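Local coordinates for protein argininosuccinate lyase (Chelativorans sp., PDB 6RXA) that is a carbon-nitrogen lyase of the aspartase/fumarase superfamily, known as EDDS lyase, and probably splits argininosuccinate into fumarate and arginine, at residues A[5-10]-A[16-21]; A[11-16]-A[285-290]. The protein carries 2 engineered substitutions. One frame throughout, in Å; residues are numbered along the deposited sequence. Where two conformers were deposited one is given.

Contact 1 of 2, residues A[5-10]-A[16-21]; sequences VPDATR and GAKAPE
D7 and R10 of the N-terminal segment 5-10 meet K18 and G16 of the segment 16-21, which runs into helix 20-31. The first segment is shaped by two local motifs: a type I beta turn from D7 to R10, closed by R10 N to D7 O at 3.1 Å, and an Asx turn in which D7 OD1 accepts from T9 N. T9 OG1 donates to D7 OD1 at 2.8 Å, and both donors come from one face of the carboxylate, 36-38° out of its plane. This double grip fixes the rotation of the carboxylate and leaves OD2 turned to K18. The K18 side chain can be followed outward. CB leads to CG, and K18 CG lies 3.6 Å from D7 OD2 and passes R10 CD; CD runs on extended; K18 CE comes 3.8 Å from T9 OG1; and a bend at the last torsion (chi4 76°) brings NZ over to the carboxylate. There K18 NZ forms a 2.8 Å salt bridge to D7 OD2, from the syn side but tilted out of the carboxylate plane, the two side chains crossing nearly at a right angle. NZ also donates to Q23, and the ammonium makes a cation-pi contact with Y26, a residue known to bind a fumarate. R10 folds back through bends at chi2 and chi3, wrapping CB and CG round G16 O until NE donates to it at 2.8 Å. The oxygen lies close to the guanidinium plane, whereas NE stands above the carbonyl plane, and K18 N sits off-centre over one guanidinium face. Further along, R10 NH1 and NH2 bind the carbonyls of A277 and A274. One water ties the segments again, donating to D7 OD2 and accepting from K18 N at 2.9 Å.

Contact 2 of 2, residues A[11-16]-A[285-290]; sequences IGRATG and QKKNPM. Engineered in segment 285-290: M290 (natural residue Asp). With FMT (formic acid), chain C.
The substrate pocket, which includes K286 and N288 and binds succinate and fumarate, has R13 of the N-terminal loop packed against its 285-290 segment. R13 follows G12 in a type II' beta turn from I11 to A14. Its chain bends at chi3 (65°), which carries the guanidinium across K287; R13 NH1 then donates to Q285 O at 2.8 Å, with an N-H...O angle of 156° and tilted from the carbonyl plane. That oxygen lies in the guanidinium plane, while K287 CB sits over the centre of one face, 3.9 Å from R13 CZ. The K287 chain runs extended, crossing R13 at about a right angle, and its NZ pairs with E271 and L272 O. K286 points the other way: its chain, bent at three torsions, brings NZ to N288 OD1 and to formate O1, each at 2.8 Å, and NZ also bonds T158 OG1 of the third subunit. N288 ND2 donates to formate O1 at 2.9 Å, and the formate also bonds that threonine and N113 ND2 of the second subunit. The formate, probably from the crystallisation liquor, thus sits at residues seen to bind succinate and fumarate. Along the chain the segment follows strand 270-271, which supplies E271, and leads into helix 290-301, opened by the engineered M290, whose side chain touches F22 and Y26 on helix 20-31.

Contacts 1 and 2 lie about 11 Å apart between centres and share an N-terminal loop, which supplies both segments of contact 1 and segment 11-16 of contact 2; their segments alternate along the chain and have G16 in common. They also touch directly, with a probable hydrogen bond of 2.8 Å from R10 NH2 to T15 O and packing of T9 O against A14 CB at 3.7 Å. In contact 1 the K18 side chain comes within about 4 Å of that of Y26 and about 8 Å of that of R294, both of one fumarate site; K286 and N288 of contact 2 belong to the second fumarate site and the succinate site. Both contacts also reach the second subunit.

Contact 1 of 2, residues A[5-10]-A[16-21]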
loop_
_atom_site.group_PDB
_atom_site.type_symbol
_atom_site.label_atom_id
_atom_site.label_comp_id
_atom_site.label_asym_id
_atom_site.label_seq_id
_atom_site.Cartn_x
_atom_site.Cartn_y
_atom_site.Cartn_z
ATOM N N VAL A 5 -40.186 8.129 -13.702
ATOM C CA VAL A 5 -39.272 9.268 -13.572
ATOM C C VAL A 5 -38.024 9.069 -14.440
ATOM O O VAL A 5 -37.372 8.042 -14.344
ATOM C CB VAL A 5 -38.899 9.482 -12.093
ATOM C CG1 VAL A 5 -37.658 10.341 -11.973
ATOM C CG2 VAL A 5 -40.052 10.121 -11.338
ATOM N N PRO A 6 -37.690 10.053 -15.276
ATOM C CA PRO A 6 -36.529 9.896 -16.159
ATOM C C PRO A 6 -35.227 9.938 -15.377
ATOM O O PRO A 6 -35.140 10.508 -14.288
ATOM C CB PRO A 6 -36.614 11.108 -17.098
ATOM C CG PRO A 6 -37.912 11.783 -16.799
ATOM C CD PRO A 6 -38.299 11.388 -15.415
ATOM N N ASP A 7 -34.193 9.331 -15.960
ATOM C CA ASP A 7 -32.840 9.453 -15.426
ATOM C C ASP A 7 -32.406 10.898 -15.604
ATOM O O ASP A 7 -32.184 11.348 -16.729
ATOM C CB ASP A 7 -31.920 8.496 -16.177
ATOM C CG ASP A 7 -30.471 8.563 -15.710
ATOM O OD1 ASP A 7 -30.099 9.497 -14.965
ATOM O OD2 ASP A 7 -29.693 7.663 -16.110
ATOM N N ALA A 8 -32.310 11.633 -14.496
ATOM C CA ALA A 8 -32.056 13.065 -14.563
ATOM C C ALA A 8 -30.655 13.406 -15.044
ATOM O O ALA A 8 -30.404 14.576 -15.354
ATOM C CB ALA A 8 -32.274 13.698 -13.182
ATOM N N THR A 9 -29.748 12.431 -15.112
ATOM C CA THR A 9 -28.417 12.689 -15.645
ATOM C C THR A 9 -28.384 12.655 -17.170
ATOM O O THR A 9 -27.374 13.066 -17.753
ATOM C CB THR A 9 -27.375 11.699 -15.106
ATOM O OG1 THR A 9 -27.579 10.401 -15.688
ATOM C CG2 THR A 9 -27.402 11.615 -13.597
ATOM N N ARG A 10 -29.455 12.186 -17.827
ATOM C CA ARG A 10 -29.486 12.064 -19.286
ATOM C C ARG A 10 -30.094 13.333 -19.890
ATOM O O ARG A 10 -31.250 13.395 -20.307
ATOM C CB ARG A 10 -30.242 10.812 -19.705
ATOM C CG ARG A 10 -29.752 9.544 -19.036
ATOM C CD ARG A 10 -28.256 9.334 -19.163
ATOM N NE ARG A 10 -27.831 9.122 -20.539
ATOM C CZ ARG A 10 -26.572 8.927 -20.911
ATOM N NH1 ARG A 10 -25.599 8.935 -20.008
ATOM N NH2 ARG A 10 -26.281 8.746 -22.191
ATOM N N GLY A 16 -30.171 9.392 -24.746
ATOM C CA GLY A 16 -30.608 8.050 -24.446
ATOM C C GLY A 16 -30.364 7.692 -22.991
ATOM O O GLY A 16 -30.108 8.538 -22.131
ATOM N N ALA A 17 -30.497 6.400 -22.722
ATOM C CA ALA A 17 -30.297 5.872 -21.387
ATOM C C ALA A 17 -28.838 5.477 -21.191
ATOM O O ALA A 17 -28.110 5.206 -22.148
ATOM C CB ALA A 17 -31.147 4.621 -21.173
ATOM N N LYS A 18 -28.418 5.407 -19.934
ATOM C CA LYS A 18 -27.147 4.750 -19.655
ATOM C C LYS A 18 -27.216 3.306 -20.141
ATOM O O LYS A 18 -28.232 2.627 -19.981
ATOM C CB LYS A 18 -26.866 4.709 -18.153
ATOM C CG LYS A 18 -26.715 6.040 -17.439
ATOM C CD LYS A 18 -25.986 5.813 -16.100
ATOM C CE LYS A 18 -26.169 6.936 -15.106
ATOM N NZ LYS A 18 -27.540 6.874 -14.498
ATOM N N ALA A 19 -26.123 2.825 -20.718
ATOM C CA ALA A 19 -26.002 1.401 -20.936
ATOM C C ALA A 19 -26.151 0.682 -19.599
ATOM O O ALA A 19 -25.728 1.197 -18.561
ATOM C CB ALA A 19 -24.621 1.077 -21.504
ATOM N N PRO A 20 -26.697 -0.533 -19.598
ATOM C CA PRO A 20 -26.816 -1.255 -18.320
ATOM C C PRO A 20 -25.476 -1.453 -17.641
ATOM O O PRO A 20 -25.381 -1.342 -16.415
ATOM C CB PRO A 20 -27.456 -2.589 -18.716
ATOM C CG PRO A 20 -28.088 -2.339 -20.046
ATOM C CD PRO A 20 -27.287 -1.276 -20.727
ATOM N N GLU A 21 -24.419 -1.725 -18.418
ATOM C CA GLU A 21 -23.106 -1.930 -17.825
ATOM C C GLU A 21 -22.578 -0.653 -17.181
ATOM O O GLU A 21 -21.871 -0.703 -16.163
ATOM C CB GLU A 21 -22.131 -2.415 -18.896
ATOM C CG GLU A 21 -22.550 -3.674 -19.621
ATOM C CD GLU A 21 -23.279 -3.400 -20.921
ATOM O OE1 GLU A 21 -23.986 -2.367 -21.040
ATOM O OE2 GLU A 21 -23.151 -4.234 -21.839
HETATM O O HOH W 1 -30.388 5.743 -17.827
#

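Contact 2 of 2, residues A[11-16]-A[285-290]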
loop_
_atom_site.group_PDB
_atom_site.type_symbol
_atom_site.label_atom_id
_atom_site.label_comp_id
_atom_site.label_asym_id
_atom_site.label_seq_id
_atom_site.Cartn_x
_atom_site.Cartn_y
_atom_site.Cartn_z
ATOM N N ILE A 11 -29.270 14.377 -19.877
ATOM C CA ILE A 11 -29.625 15.687 -20.396
ATOM C C ILE A 11 -28.566 16.085 -21.411
ATOM O O ILE A 11 -27.449 15.566 -21.405
ATOM C CB ILE A 11 -29.696 16.744 -19.277
ATOM C CG1 ILE A 11 -28.346 16.886 -18.568
ATOM C CG2 ILE A 11 -30.781 16.374 -18.279
ATOM C CD1 ILE A 11 -28.323 17.959 -17.467
ATOM N N GLY A 12 -28.924 17.029 -22.282
ATOM C CA GLY A 12 -27.963 17.567 -23.237
ATOM C C GLY A 12 -27.310 16.481 -24.068
ATOM O O GLY A 12 -27.987 15.625 -24.652
ATOM N N ARG A 13 -25.970 16.492 -24.117
ATOM C CA ARG A 13 -25.235 15.523 -24.919
ATOM C C ARG A 13 -25.267 14.104 -24.360
ATOM O O ARG A 13 -24.787 13.186 -25.036
ATOM C CB ARG A 13 -23.782 15.971 -25.091
ATOM C CG ARG A 13 -23.652 17.307 -25.806
ATOM C CD ARG A 13 -22.222 17.565 -26.249
ATOM N NE ARG A 13 -21.788 16.597 -27.252
ATOM C CZ ARG A 13 -20.532 16.435 -27.639
ATOM N NH1 ARG A 13 -19.568 17.173 -27.107
ATOM N NH2 ARG A 13 -20.239 15.529 -28.564
ATOM N N ALA A 14 -25.801 13.892 -23.154
ATOM C CA ALA A 14 -25.962 12.544 -22.610
ATOM C C ALA A 14 -27.317 12.025 -23.071
ATOM O O ALA A 14 -28.308 12.030 -22.336
ATOM C CB ALA A 14 -25.848 12.558 -21.096
ATOM N N THR A 15 -27.348 11.577 -24.318
ATOM C CA THR A 15 -28.591 11.184 -24.951
ATOM C C THR A 15 -28.888 9.719 -24.676
ATOM O O THR A 15 -27.993 8.896 -24.444
ATOM C CB THR A 15 -28.505 11.405 -26.460
ATOM O OG1 THR A 15 -27.413 10.642 -26.997
ATOM C CG2 THR A 15 -28.298 12.882 -26.772
ATOM N N GLY A 16 -30.171 9.392 -24.746
ATOM C CA GLY A 16 -30.608 8.050 -24.446
ATOM C C GLY A 16 -30.364 7.692 -22.991
ATOM O O GLY A 16 -30.108 8.538 -22.131
ATOM N N GLN A 285 -21.355 21.619 -23.372
ATOM C CA GLN A 285 -20.568 20.949 -24.392
ATOM C C GLN A 285 -20.033 19.590 -23.951
ATOM O O GLN A 285 -19.547 18.839 -24.806
ATOM C CB GLN A 285 -19.393 21.834 -24.858
ATOM C CG GLN A 285 -18.124 21.791 -24.011
ATOM C CD GLN A 285 -18.172 22.642 -22.768
ATOM O OE1 GLN A 285 -19.174 23.278 -22.460
ATOM N NE2 GLN A 285 -17.065 22.637 -22.017
ATOM N N LYS A 286 -20.097 19.242 -22.665
ATOM C CA LYS A 286 -19.351 18.084 -22.198
ATOM C C LYS A 286 -19.962 16.763 -22.669
ATOM O O LYS A 286 -21.162 16.513 -22.514
ATOM C CB LYS A 286 -19.236 18.059 -20.677
ATOM C CG LYS A 286 -18.233 19.016 -20.073
ATOM C CD LYS A 286 -16.838 18.785 -20.630
ATOM C CE LYS A 286 -15.764 19.074 -19.594
ATOM N NZ LYS A 286 -15.717 18.016 -18.573
ATOM N N LYS A 287 -19.114 15.900 -23.211
ATOM C CA LYS A 287 -19.414 14.480 -23.367
ATOM C C LYS A 287 -18.353 13.787 -22.519
ATOM O O LYS A 287 -17.219 13.597 -22.972
ATOM C CB LYS A 287 -19.379 14.056 -24.825
ATOM C CG LYS A 287 -19.723 12.585 -24.989
ATOM C CD LYS A 287 -19.918 12.187 -26.432
ATOM C CE LYS A 287 -20.047 10.678 -26.543
ATOM N NZ LYS A 287 -20.682 10.242 -27.839
ATOM N N ASN A 288 -18.703 13.438 -21.286
ATOM C CA ASN A 288 -17.705 13.079 -20.281
ATOM C C ASN A 288 -17.503 11.567 -20.221
ATOM O O ASN A 288 -18.475 10.804 -20.236
ATOM C CB ASN A 288 -18.139 13.554 -18.906
ATOM C CG ASN A 288 -17.911 15.026 -18.702
ATOM O OD1 ASN A 288 -16.971 15.604 -19.245
ATOM N ND2 ASN A 288 -18.754 15.633 -17.889
ATOM N N PRO A 289 -16.241 11.137 -20.098
ATOM C CA PRO A 289 -15.922 9.694 -20.054
ATOM C C PRO A 289 -16.113 9.104 -18.661
ATOM O O PRO A 289 -15.199 8.549 -18.049
ATOM C CB PRO A 289 -14.461 9.674 -20.518
ATOM C CG PRO A 289 -13.903 10.980 -19.973
ATOM C CD PRO A 289 -15.026 11.975 -20.133
ATOM N N MET A 290 -17.335 9.227 -18.151
ATOM C CA MET A 290 -17.626 8.811 -16.787
ATOM C C MET A 290 -17.477 7.306 -16.609
ATOM O O MET A 290 -17.060 6.852 -15.535
ATOM C CB MET A 290 -19.038 9.276 -16.442
ATOM C CG MET A 290 -19.419 9.068 -15.011
ATOM S SD MET A 290 -18.366 9.949 -13.844
ATOM C CE MET A 290 -19.607 10.518 -12.671
HETATM C C FMT C . -17.615 18.233 -15.462
HETATM O O1 FMT C . -17.738 18.125 -16.692
HETATM O O2 FMT C . -16.567 18.621 -14.916
#